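Local coordinates for protein beta-L-arabinobiosidase (PDB 5MQR) that probably hydrolyses glycosidic linkages of plant pectin, joining a sialidase-like beta-propeller to an MGH1-like glycoside hydrolase domain, at residues 241-246 / 263-268; 734-739 / 779-784; 932-937 / 941-946. All blocks are in the same frame, centred on the assembly; numbering follows the deposited sequence.

In the fold
Interaction 1 belongs to the propeller half of the chain, whereas interactions 2 and 3 lie on the other side of the chain's centre, within the MGH1-like glycoside hydrolase domain. The centres of interactions 2 and 3 are about 33 Å apart, and their nearest atoms about 16 Å. Interactions 1 and 2 are both buried but differ in chemistry: mainly apolar packing of a turn on a ring, with one bridging water, in the first, a single phenol-to-carboxylate bond between two helices in the second. Interaction 3 is only partly buried, joins two arms of one irregular loop, and is much the most polar, with a salt bridge, backbone bonds and several bridging waters.

Interaction 1 (241-246 / 263-268); sequences YMMQWV and KAFNCY
Met243, a selenomethionine in the crystal, packs its CB over the face of the Phe265 ring and adds an oblique Met-aromatic contact through SE, within the beta-propeller region. It joins the turn after helix 239-242 to the residue that leads into strand 266-269, an outer strand of a four-stranded antiparallel sheet of the kind that forms a propeller blade. Met243 CB stands over the middle of the ring face, 3.6 Å from the centroid of the Phe265 ring and only 5° off its normal, as a CH-pi contact. Met243 CG moves on toward the far end of the ring, 4.1 Å from Phe265 CZ. The chain then bends at chi2 and chi3, which sets SE oblique to the ring, 5.4 Å from its centroid, and brings CE beside CE2 and CD2, with Met243 CE 3.7 Å from Phe265 CE2. Phe265 takes part by directing CG anti to its own backbone N (chi1 175°), bringing the ring under the turn. Next along the turn, which is type I from Met242 to Trp245, Gln244 crosses the ring at about a right angle, its CG 3.4 Å from Phe265 CD1. The amide end of Gln244 is engaged by other residues: OE1 accepts from Arg373, and NE2 bonds to Gln376 OE1 and Leu240 O, with a bound calcium ion about 5 Å from the side chain. The backbones are linked by one water, which donates to Met243 O and accepts from Phe265 N at 3.0 Å.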
loop_
_atom_site.group_PDB
_atom_site.type_symbol
_atom_site.label_atom_id
_atom_site.label_comp_id
_atom_site.label_asym_id
_atom_site.label_seq_id
_atom_site.Cartn_x
_atom_site.Cartn_y
_atom_site.Cartn_z
ATOM N N TYR A 241 -27.859 18.207 -13.919
ATOM C CA TYR A 241 -28.296 19.286 -13.046
ATOM C C TYR A 241 -29.813 19.255 -12.826
ATOM O O TYR A 241 -30.270 19.522 -11.716
ATOM C CB TYR A 241 -27.784 20.654 -13.560
ATOM C CG TYR A 241 -26.331 20.843 -13.182
ATOM C CD1 TYR A 241 -25.311 20.149 -13.844
ATOM C CD2 TYR A 241 -25.982 21.640 -12.100
ATOM C CE1 TYR A 241 -23.978 20.298 -13.464
ATOM C CE2 TYR A 241 -24.667 21.795 -11.712
ATOM C CZ TYR A 241 -23.665 21.126 -12.391
ATOM O OH TYR A 241 -22.361 21.288 -11.957
HETATM N N MSE A 242 -30.597 18.885 -13.842
HETATM C CA MSE A 242 -32.065 18.773 -13.663
HETATM C C MSE A 242 -32.422 17.655 -12.687
HETATM O O MSE A 242 -33.354 17.807 -11.884
HETATM C CB MSE A 242 -32.792 18.612 -14.985
HETATM C CG MSE A 242 -32.543 19.754 -15.960
HETATM SE SE MSE A 242 -33.107 21.461 -15.200
HETATM C CE MSE A 242 -31.380 22.078 -14.489
HETATM N N MSE A 243 -31.640 16.575 -12.676
HETATM C CA MSE A 243 -31.803 15.498 -11.695
HETATM C C MSE A 243 -31.661 15.952 -10.265
HETATM O O MSE A 243 -32.163 15.290 -9.352
HETATM C CB MSE A 243 -30.777 14.390 -11.898
HETATM C CG MSE A 243 -30.982 13.615 -13.198
HETATM SE SE MSE A 243 -32.707 12.666 -13.258
HETATM C CE MSE A 243 -32.114 11.189 -12.092
ATOM N N GLN A 244 -30.971 17.071 -10.052
ATOM C CA GLN A 244 -30.742 17.613 -8.713
ATOM C C GLN A 244 -31.687 18.737 -8.368
ATOM O O GLN A 244 -31.490 19.408 -7.371
ATOM C CB GLN A 244 -29.293 18.086 -8.579
ATOM C CG GLN A 244 -28.277 16.990 -8.849
ATOM C CD GLN A 244 -26.846 17.487 -8.782
ATOM O OE1 GLN A 244 -26.346 17.832 -7.707
ATOM N NE2 GLN A 244 -26.184 17.548 -9.944
ATOM N N TRP A 245 -32.680 18.962 -9.210
ATOM C CA TRP A 245 -33.738 19.942 -8.974
ATOM C C TRP A 245 -35.099 19.288 -8.688
ATOM O O TRP A 245 -36.072 19.987 -8.443
ATOM C CB TRP A 245 -33.908 20.821 -10.211
ATOM C CG TRP A 245 -32.871 21.901 -10.440
ATOM C CD1 TRP A 245 -31.630 22.025 -9.860
ATOM C CD2 TRP A 245 -32.985 22.971 -11.379
ATOM N NE1 TRP A 245 -30.984 23.136 -10.366
ATOM C CE2 TRP A 245 -31.790 23.721 -11.310
ATOM C CE3 TRP A 245 -33.984 23.365 -12.280
ATOM C CZ2 TRP A 245 -31.578 24.857 -12.095
ATOM C CZ3 TRP A 245 -33.779 24.489 -13.060
ATOM C CH2 TRP A 245 -32.588 25.230 -12.961
ATOM N N VAL A 246 -35.171 17.962 -8.724
ATOM C CA VAL A 246 -36.458 17.252 -8.661
ATOM C C VAL A 246 -37.240 17.425 -7.355
ATOM O O VAL A 246 -38.472 17.417 -7.376
ATOM C CB VAL A 246 -36.284 15.748 -8.942
ATOM C CG1 VAL A 246 -35.488 15.051 -7.809
ATOM C CG2 VAL A 246 -37.641 15.079 -9.208
ATOM N N LYS A 263 -33.823 11.331 -3.758
ATOM C CA LYS A 263 -33.323 12.514 -3.069
ATOM C C LYS A 263 -31.833 12.672 -3.115
ATOM O O LYS A 263 -31.117 11.699 -2.977
ATOM C CB LYS A 263 -33.752 12.466 -1.613
ATOM C CG LYS A 263 -35.217 12.140 -1.496
ATOM C CD LYS A 263 -35.895 12.786 -0.315
ATOM C CE LYS A 263 -37.399 12.720 -0.543
ATOM N NZ LYS A 263 -38.092 13.127 0.701
ATOM N N ALA A 264 -31.390 13.919 -3.274
ATOM C CA ALA A 264 -29.982 14.293 -3.159
ATOM C C ALA A 264 -29.099 13.542 -4.158
ATOM O O ALA A 264 -28.036 13.014 -3.802
ATOM C CB ALA A 264 -29.501 14.088 -1.724
ATOM N N PHE A 265 -29.580 13.479 -5.398
ATOM C CA PHE A 265 -28.839 12.913 -6.524
ATOM C C PHE A 265 -27.381 13.367 -6.553
ATOM O O PHE A 265 -27.066 14.549 -6.385
ATOM C CB PHE A 265 -29.536 13.321 -7.825
ATOM C CG PHE A 265 -28.816 12.911 -9.086
ATOM C CD1 PHE A 265 -27.810 13.708 -9.623
ATOM C CD2 PHE A 265 -29.195 11.760 -9.765
ATOM C CE1 PHE A 265 -27.159 13.345 -10.792
ATOM C CE2 PHE A 265 -28.555 11.377 -10.950
ATOM C CZ PHE A 265 -27.531 12.174 -11.467
ATOM N N ASN A 266 -26.489 12.413 -6.737
ATOM C CA ASN A 266 -25.128 12.711 -7.185
ATOM C C ASN A 266 -24.700 11.590 -8.089
ATOM O O ASN A 266 -25.291 10.520 -8.062
ATOM C CB ASN A 266 -24.139 12.937 -6.035
ATOM C CG ASN A 266 -24.062 11.778 -5.057
ATOM O OD1 ASN A 266 -23.011 11.152 -4.912
ATOM N ND2 ASN A 266 -25.163 11.511 -4.352
ATOM N N CYS A 267 -23.686 11.849 -8.907
ATOM C CA CYS A 267 -23.256 10.896 -9.903
ATOM C C CYS A 267 -21.796 11.010 -10.208
ATOM O O CYS A 267 -21.141 12.012 -9.880
ATOM C CB CYS A 267 -24.050 11.108 -11.209
ATOM S SG CYS A 267 -23.737 12.651 -12.115
ATOM N N TYR A 268 -21.293 9.982 -10.873
ATOM C CA TYR A 268 -19.938 10.005 -11.385
ATOM C C TYR A 268 -19.820 9.134 -12.616
ATOM O O TYR A 268 -20.692 8.309 -12.875
ATOM C CB TYR A 268 -18.937 9.572 -10.320
ATOM C CG TYR A 268 -19.152 8.224 -9.665
ATOM C CD1 TYR A 268 -18.824 7.027 -10.314
ATOM C CD2 TYR A 268 -19.612 8.145 -8.361
ATOM C CE1 TYR A 268 -18.991 5.798 -9.679
ATOM C CE2 TYR A 268 -19.779 6.931 -7.711
ATOM C CZ TYR A 268 -19.459 5.752 -8.363
ATOM O OH TYR A 268 -19.594 4.556 -7.698
HETATM O O HOH W 1 -32.364 13.899 -6.403
#

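Interaction 2 (734-739 / 779-784); sequences TWYRGN and ETEYQR
Tyr736 OH donates a short 2.5 Å hydrogen bond to Glu781 OE1, joining segments 734-739 and 779-784 as one of several ties between helix 726-737 and helix 768-788. The carboxylate oxygen sits at the edge of the phenol, in the ring plane, and Glu781 OE1 also comes within 3.3 Å of Tyr736 CE2. Seen from the acid, the hydroxyl arrives from above the carboxylate plane, 37° out of it, and the ring and carboxylate planes stand 71° apart. Glu781 reaches across fully extended, with CG anti to the backbone N (chi1 179°) and a straight chi2; the nearest CA atoms of the two segments, those of Tyr736 and Glu781, are 8.9 Å apart. In the next shell, the other carboxylate oxygen, OE2, accepts from Ser752 OG and Asn754 ND2, while the tyrosine ring packs on Met774, Asp777 and Leu778 of the helix that carries Glu781. Arg737 forms salt bridges to Asp777 and Asp773, one and two turns earlier on helix 768-788. The pairing is consistent with the (alpha/alpha)6 barrel expected of a six-hairpin glycosidase, in which helices pack side by side. A phenylalanine in place of Tyr736 would probably keep the ring packing yet leave Glu781 OE1 without its hydroxyl donor in a buried setting. Donors at both oxygens would probably favour the carboxylate form and restrain its rotation.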
loop_
_atom_site.group_PDB
_atom_site.type_symbol
_atom_site.label_atom_id
_atom_site.label_comp_id
_atom_site.label_asym_id
_atom_site.label_seq_id
_atom_site.Cartn_x
_atom_site.Cartn_y
_atom_site.Cartn_z
ATOM N N THR A 734 32.791 -22.699 7.340
ATOM C CA THR A 734 32.927 -24.141 7.515
ATOM C C THR A 734 33.621 -24.802 6.302
ATOM O O THR A 734 34.524 -25.617 6.483
ATOM C CB THR A 734 31.548 -24.764 7.771
ATOM O OG1 THR A 734 31.068 -24.342 9.054
ATOM C CG2 THR A 734 31.602 -26.271 7.713
ATOM N N TRP A 735 33.203 -24.436 5.084
ATOM C CA TRP A 735 33.855 -24.928 3.868
ATOM C C TRP A 735 35.324 -24.535 3.805
ATOM O O TRP A 735 36.151 -25.375 3.442
ATOM C CB TRP A 735 33.148 -24.470 2.574
ATOM C CG TRP A 735 32.011 -25.316 2.178
ATOM C CD1 TRP A 735 30.698 -24.959 2.164
ATOM C CD2 TRP A 735 32.064 -26.678 1.748
ATOM N NE1 TRP A 735 29.927 -26.010 1.747
ATOM C CE2 TRP A 735 30.740 -27.088 1.501
ATOM C CE3 TRP A 735 33.096 -27.589 1.548
ATOM C CZ2 TRP A 735 30.428 -28.371 1.046
ATOM C CZ3 TRP A 735 32.784 -28.866 1.110
ATOM C CH2 TRP A 735 31.466 -29.235 0.846
ATOM N N TYR A 736 35.648 -23.292 4.157
ATOM C CA TYR A 736 37.011 -22.765 3.911
ATOM C C TYR A 736 37.972 -22.879 5.095
ATOM O O TYR A 736 39.191 -22.845 4.905
ATOM C CB TYR A 736 36.954 -21.324 3.403
ATOM C CG TYR A 736 36.433 -21.240 1.989
ATOM C CD1 TYR A 736 35.070 -21.118 1.729
ATOM C CD2 TYR A 736 37.303 -21.297 0.899
ATOM C CE1 TYR A 736 34.585 -21.054 0.424
ATOM C CE2 TYR A 736 36.827 -21.240 -0.405
ATOM C CZ TYR A 736 35.469 -21.106 -0.639
ATOM O OH TYR A 736 34.995 -21.046 -1.918
ATOM N N ARG A 737 37.431 -22.994 6.305
ATOM C CA ARG A 737 38.247 -23.040 7.515
ATOM C C ARG A 737 37.873 -24.167 8.466
ATOM O O ARG A 737 38.424 -24.258 9.551
ATOM C CB ARG A 737 38.134 -21.700 8.233
ATOM C CG ARG A 737 38.698 -20.553 7.411
ATOM C CD ARG A 737 38.075 -19.240 7.784
ATOM N NE ARG A 737 38.462 -18.194 6.841
ATOM C CZ ARG A 737 38.231 -16.893 7.005
ATOM N NH1 ARG A 737 37.593 -16.447 8.077
ATOM N NH2 ARG A 737 38.649 -16.032 6.085
ATOM N N GLY A 738 36.977 -25.052 8.057
ATOM C CA GLY A 738 36.427 -26.024 8.984
ATOM C C GLY A 738 37.195 -27.319 9.077
ATOM O O GLY A 738 36.743 -28.221 9.751
ATOM N N ASN A 739 38.335 -27.418 8.399
ATOM C CA ASN A 739 39.169 -28.619 8.385
ATOM C C ASN A 739 40.544 -28.277 8.997
ATOM O O ASN A 739 41.497 -27.967 8.275
ATOM C CB ASN A 739 39.292 -29.124 6.940
ATOM C CG ASN A 739 40.269 -30.283 6.784
ATOM O OD1 ASN A 739 40.498 -31.054 7.709
ATOM N ND2 ASN A 739 40.839 -30.410 5.596
ATOM N N GLU A 779 41.451 -16.777 -3.198
ATOM C CA GLU A 779 42.658 -16.817 -4.063
ATOM C C GLU A 779 43.325 -18.166 -3.993
ATOM O O GLU A 779 43.715 -18.707 -5.019
ATOM C CB GLU A 779 43.709 -15.754 -3.685
ATOM C CG GLU A 779 43.267 -14.322 -3.870
ATOM C CD GLU A 779 44.278 -13.332 -3.304
ATOM O OE1 GLU A 779 45.383 -13.267 -3.866
ATOM O OE2 GLU A 779 43.947 -12.620 -2.313
ATOM N N THR A 780 43.482 -18.686 -2.778
ATOM C CA THR A 780 44.013 -20.029 -2.589
ATOM C C THR A 780 43.173 -21.059 -3.373
ATOM O O THR A 780 43.728 -21.912 -4.059
ATOM C CB THR A 780 44.073 -20.420 -1.090
ATOM O OG1 THR A 780 44.886 -19.472 -0.395
ATOM C CG2 THR A 780 44.652 -21.873 -0.891
ATOM N N GLU A 781 41.844 -20.962 -3.274
ATOM C CA GLU A 781 40.973 -21.845 -4.058
ATOM C C GLU A 781 41.239 -21.717 -5.571
ATOM O O GLU A 781 41.440 -22.740 -6.262
ATOM C CB GLU A 781 39.502 -21.568 -3.758
ATOM C CG GLU A 781 38.528 -22.431 -4.539
ATOM C CD GLU A 781 37.078 -22.130 -4.211
ATOM O OE1 GLU A 781 36.768 -21.007 -3.743
ATOM O OE2 GLU A 781 36.241 -23.031 -4.459
ATOM N N TYR A 782 41.228 -20.474 -6.067
ATOM C CA TYR A 782 41.409 -20.201 -7.493
ATOM C C TYR A 782 42.735 -20.802 -7.997
ATOM O O TYR A 782 42.761 -21.526 -8.991
ATOM C CB TYR A 782 41.374 -18.696 -7.769
ATOM C CG TYR A 782 41.366 -18.385 -9.239
ATOM C CD1 TYR A 782 42.532 -18.459 -9.999
ATOM C CD2 TYR A 782 40.184 -18.035 -9.887
ATOM C CE1 TYR A 782 42.502 -18.197 -11.356
ATOM C CE2 TYR A 782 40.159 -17.762 -11.241
ATOM C CZ TYR A 782 41.311 -17.844 -11.970
ATOM O OH TYR A 782 41.271 -17.579 -13.321
ATOM N N GLN A 783 43.820 -20.504 -7.292
ATOM C CA GLN A 783 45.151 -20.934 -7.700
ATOM C C GLN A 783 45.286 -22.471 -7.752
ATOM O O GLN A 783 46.024 -22.988 -8.600
ATOM C CB GLN A 783 46.239 -20.290 -6.813
ATOM C CG GLN A 783 46.441 -18.794 -7.078
ATOM C CD GLN A 783 47.429 -18.143 -6.108
ATOM O OE1 GLN A 783 48.610 -18.493 -6.078
ATOM N NE2 GLN A 783 46.957 -17.193 -5.316
ATOM N N ARG A 784 44.553 -23.179 -6.880
ATOM C CA ARG A 784 44.572 -24.635 -6.863
ATOM C C ARG A 784 43.974 -25.154 -8.169
ATOM O O ARG A 784 44.609 -25.955 -8.856
ATOM C CB ARG A 784 43.844 -25.214 -5.632
ATOM C CG ARG A 784 43.787 -26.740 -5.634
ATOM C CD ARG A 784 43.134 -27.343 -4.394
ATOM N NE ARG A 784 41.892 -26.693 -3.973
ATOM C CZ ARG A 784 40.719 -26.768 -4.610
ATOM N NH1 ARG A 784 40.585 -27.432 -5.755
ATOM N NH2 ARG A 784 39.663 -26.143 -4.108
#

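Interaction 3 (932-937 / 941-946); sequences FRTRGV and EWDGAI
The Phe932 ring is covered on one face by the carbonyl O of Asp943, with Arg933 CG on that same face, offset toward the rim. Phe932 CE2 comes 3.3 Å from Gly944 CA. A CB on Gly944 would collide with both Phe932 and Arg933, and the backbone angles there also call for glycine. The guanidinium of Arg933 receives Ala945 CB over one face, whereas that of Arg935 meets Asp943 OD2 at its edge and in its plane. This last pair is a salt bridge, with Arg935 NH1 2.9 Å from Asp943 OD2 on the anti side of the carboxylate, and the two planes are 87° apart. Asp943 holds its CG between the backbone N and the carbonyl carbon (chi1 62°), which turns OD2 into the bend of the other arm, where it also takes weak bonds from Thr934 N and Arg935 N. Straighter is the backbone bond from Arg933 N to Asp943 O, with an angle of 160° at the hydrogen. Glu941 bends at chi2 over Gly936, and its CD lies 3.1 Å from Gly936 O. One water accepts from Arg933 NE and probably donates to Glu941 OE1. Another accepts from Arg935 N and probably donates to Gly936 O or Asp943 OD1. Beyond the two arms, Tyr997 OH binds Glu941 OE1, Arg933 NH1 pairs with Glu1000 and Asp999, and Arg935 NH2 with Glu931. A bound HEPES molecule lies about 8 Å from the side chain of Glu941. Thus, in this loop of the MGH1-like glycoside hydrolase domain, Asp943 ties the arms through its carbonyl and through OD2, which takes one salt-bridge bond and two weak N-H bonds, while a third water donates to both Arg935 O and Glu941 OE2.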
loop_
_atom_site.group_PDB
_atom_site.type_symbol
_atom_site.label_atom_id
_atom_site.label_comp_id
_atom_site.label_asym_id
_atom_site.label_seq_id
_atom_site.Cartn_x
_atom_site.Cartn_y
_atom_site.Cartn_z
ATOM N N PHE A 932 20.537 -38.538 -27.091
ATOM C CA PHE A 932 19.647 -38.018 -26.038
ATOM C C PHE A 932 19.055 -39.170 -25.237
ATOM O O PHE A 932 18.384 -40.019 -25.793
ATOM C CB PHE A 932 18.516 -37.161 -26.646
ATOM C CG PHE A 932 17.601 -36.528 -25.623
ATOM C CD1 PHE A 932 16.469 -37.203 -25.168
ATOM C CD2 PHE A 932 17.869 -35.253 -25.106
ATOM C CE1 PHE A 932 15.627 -36.621 -24.226
ATOM C CE2 PHE A 932 17.017 -34.673 -24.174
ATOM C CZ PHE A 932 15.903 -35.354 -23.728
ATOM N N ARG A 933 19.322 -39.173 -23.929
ATOM C CA ARG A 933 18.815 -40.166 -22.968
ATOM C C ARG A 933 18.941 -41.617 -23.431
ATOM O O ARG A 933 17.986 -42.387 -23.423
ATOM C CB ARG A 933 17.398 -39.812 -22.509
ATOM C CG ARG A 933 17.350 -38.503 -21.711
ATOM C CD ARG A 933 16.017 -38.280 -20.998
ATOM N NE ARG A 933 15.810 -39.287 -19.954
ATOM C CZ ARG A 933 14.631 -39.700 -19.490
ATOM N NH1 ARG A 933 13.480 -39.176 -19.928
ATOM N NH2 ARG A 933 14.606 -40.643 -18.556
ATOM N N THR A 934 20.167 -41.967 -23.806
ATOM C CA THR A 934 20.514 -43.321 -24.229
ATOM C C THR A 934 21.384 -44.064 -23.216
ATOM O O THR A 934 21.844 -45.160 -23.523
ATOM C CB THR A 934 21.262 -43.301 -25.585
ATOM O OG1 THR A 934 22.373 -42.391 -25.504
ATOM C CG2 THR A 934 20.318 -42.887 -26.735
ATOM N N ARG A 935 21.603 -43.511 -22.020
ATOM C CA ARG A 935 22.496 -44.147 -21.036
ATOM C C ARG A 935 21.774 -44.761 -19.828
ATOM O O ARG A 935 22.374 -44.931 -18.771
ATOM C CB ARG A 935 23.541 -43.150 -20.575
ATOM C CG ARG A 935 24.534 -42.793 -21.659
ATOM C CD ARG A 935 25.194 -41.452 -21.367
ATOM N NE ARG A 935 26.015 -41.015 -22.482
ATOM C CZ ARG A 935 25.550 -40.528 -23.630
ATOM N NH1 ARG A 935 24.228 -40.393 -23.846
ATOM N NH2 ARG A 935 26.418 -40.177 -24.578
ATOM N N GLY A 936 20.508 -45.136 -19.992
ATOM C CA GLY A 936 19.756 -45.755 -18.909
ATOM C C GLY A 936 19.064 -44.724 -18.042
ATOM O O GLY A 936 19.274 -43.514 -18.207
ATOM N N VAL A 937 18.216 -45.208 -17.140
ATOM C CA VAL A 937 17.456 -44.356 -16.211
ATOM C C VAL A 937 17.650 -44.833 -14.777
ATOM O O VAL A 937 18.066 -45.968 -14.533
ATOM C CB VAL A 937 15.933 -44.288 -16.561
ATOM C CG1 VAL A 937 15.737 -43.746 -17.982
ATOM C CG2 VAL A 937 15.233 -45.645 -16.393
ATOM N N GLU A 941 21.667 -39.534 -14.724
ATOM C CA GLU A 941 22.274 -39.320 -16.034
ATOM C C GLU A 941 21.990 -37.897 -16.521
ATOM O O GLU A 941 20.860 -37.427 -16.410
ATOM C CB GLU A 941 21.739 -40.321 -17.060
ATOM C CG GLU A 941 21.702 -41.773 -16.600
ATOM C CD GLU A 941 20.474 -42.132 -15.745
ATOM O OE1 GLU A 941 19.446 -41.388 -15.777
ATOM O OE2 GLU A 941 20.547 -43.164 -15.028
ATOM N N TRP A 942 23.003 -37.257 -17.112
ATOM C CA TRP A 942 22.933 -35.852 -17.545
ATOM C C TRP A 942 22.866 -35.696 -19.069
ATOM O O TRP A 942 23.166 -34.624 -19.616
ATOM C CB TRP A 942 24.124 -35.079 -16.980
ATOM C CG TRP A 942 24.001 -34.777 -15.532
ATOM C CD1 TRP A 942 24.108 -35.650 -14.497
ATOM C CD2 TRP A 942 23.757 -33.484 -14.945
ATOM N NE1 TRP A 942 23.928 -34.987 -13.299
ATOM C CE2 TRP A 942 23.712 -33.663 -13.547
ATOM C CE3 TRP A 942 23.583 -32.201 -15.466
ATOM C CZ2 TRP A 942 23.520 -32.608 -12.668
ATOM C CZ3 TRP A 942 23.360 -31.164 -14.593
ATOM C CH2 TRP A 942 23.342 -31.369 -13.210
ATOM N N ASP A 943 22.388 -36.744 -19.737
ATOM C CA ASP A 943 22.258 -36.749 -21.195
ATOM C C ASP A 943 20.862 -36.365 -21.683
ATOM O O ASP A 943 20.432 -36.812 -22.761
ATOM C CB ASP A 943 22.722 -38.101 -21.791
ATOM C CG ASP A 943 21.906 -39.285 -21.317
ATOM O OD1 ASP A 943 21.198 -39.194 -20.270
ATOM O OD2 ASP A 943 21.991 -40.329 -22.027
ATOM N N GLY A 944 20.155 -35.521 -20.930
ATOM C CA GLY A 944 18.888 -34.992 -21.424
ATOM C C GLY A 944 17.800 -34.699 -20.416
ATOM O O GLY A 944 17.057 -33.744 -20.592
ATOM N N ALA A 945 17.696 -35.511 -19.369
ATOM C CA ALA A 945 16.664 -35.337 -18.347
ATOM C C ALA A 945 16.732 -33.948 -17.721
ATOM O O ALA A 945 17.755 -33.268 -17.837
ATOM C CB ALA A 945 16.817 -36.414 -17.268
ATOM N N ILE A 946 15.664 -33.538 -17.037
ATOM C CA ILE A 946 15.619 -32.213 -16.397
ATOM C C ILE A 946 16.290 -32.329 -15.045
ATOM O O ILE A 946 15.922 -33.176 -14.233
ATOM C CB ILE A 946 14.183 -31.686 -16.244
ATOM C CG1 ILE A 946 13.514 -31.598 -17.612
ATOM C CG2 ILE A 946 14.140 -30.326 -15.543
ATOM C CD1 ILE A 946 12.096 -31.094 -17.577
HETATM O O HOH W 2 18.046 -40.379 -17.944
HETATM O O HOH W 3 19.850 -41.818 -20.233
HETATM O O HOH W 4 21.892 -45.100 -16.295
#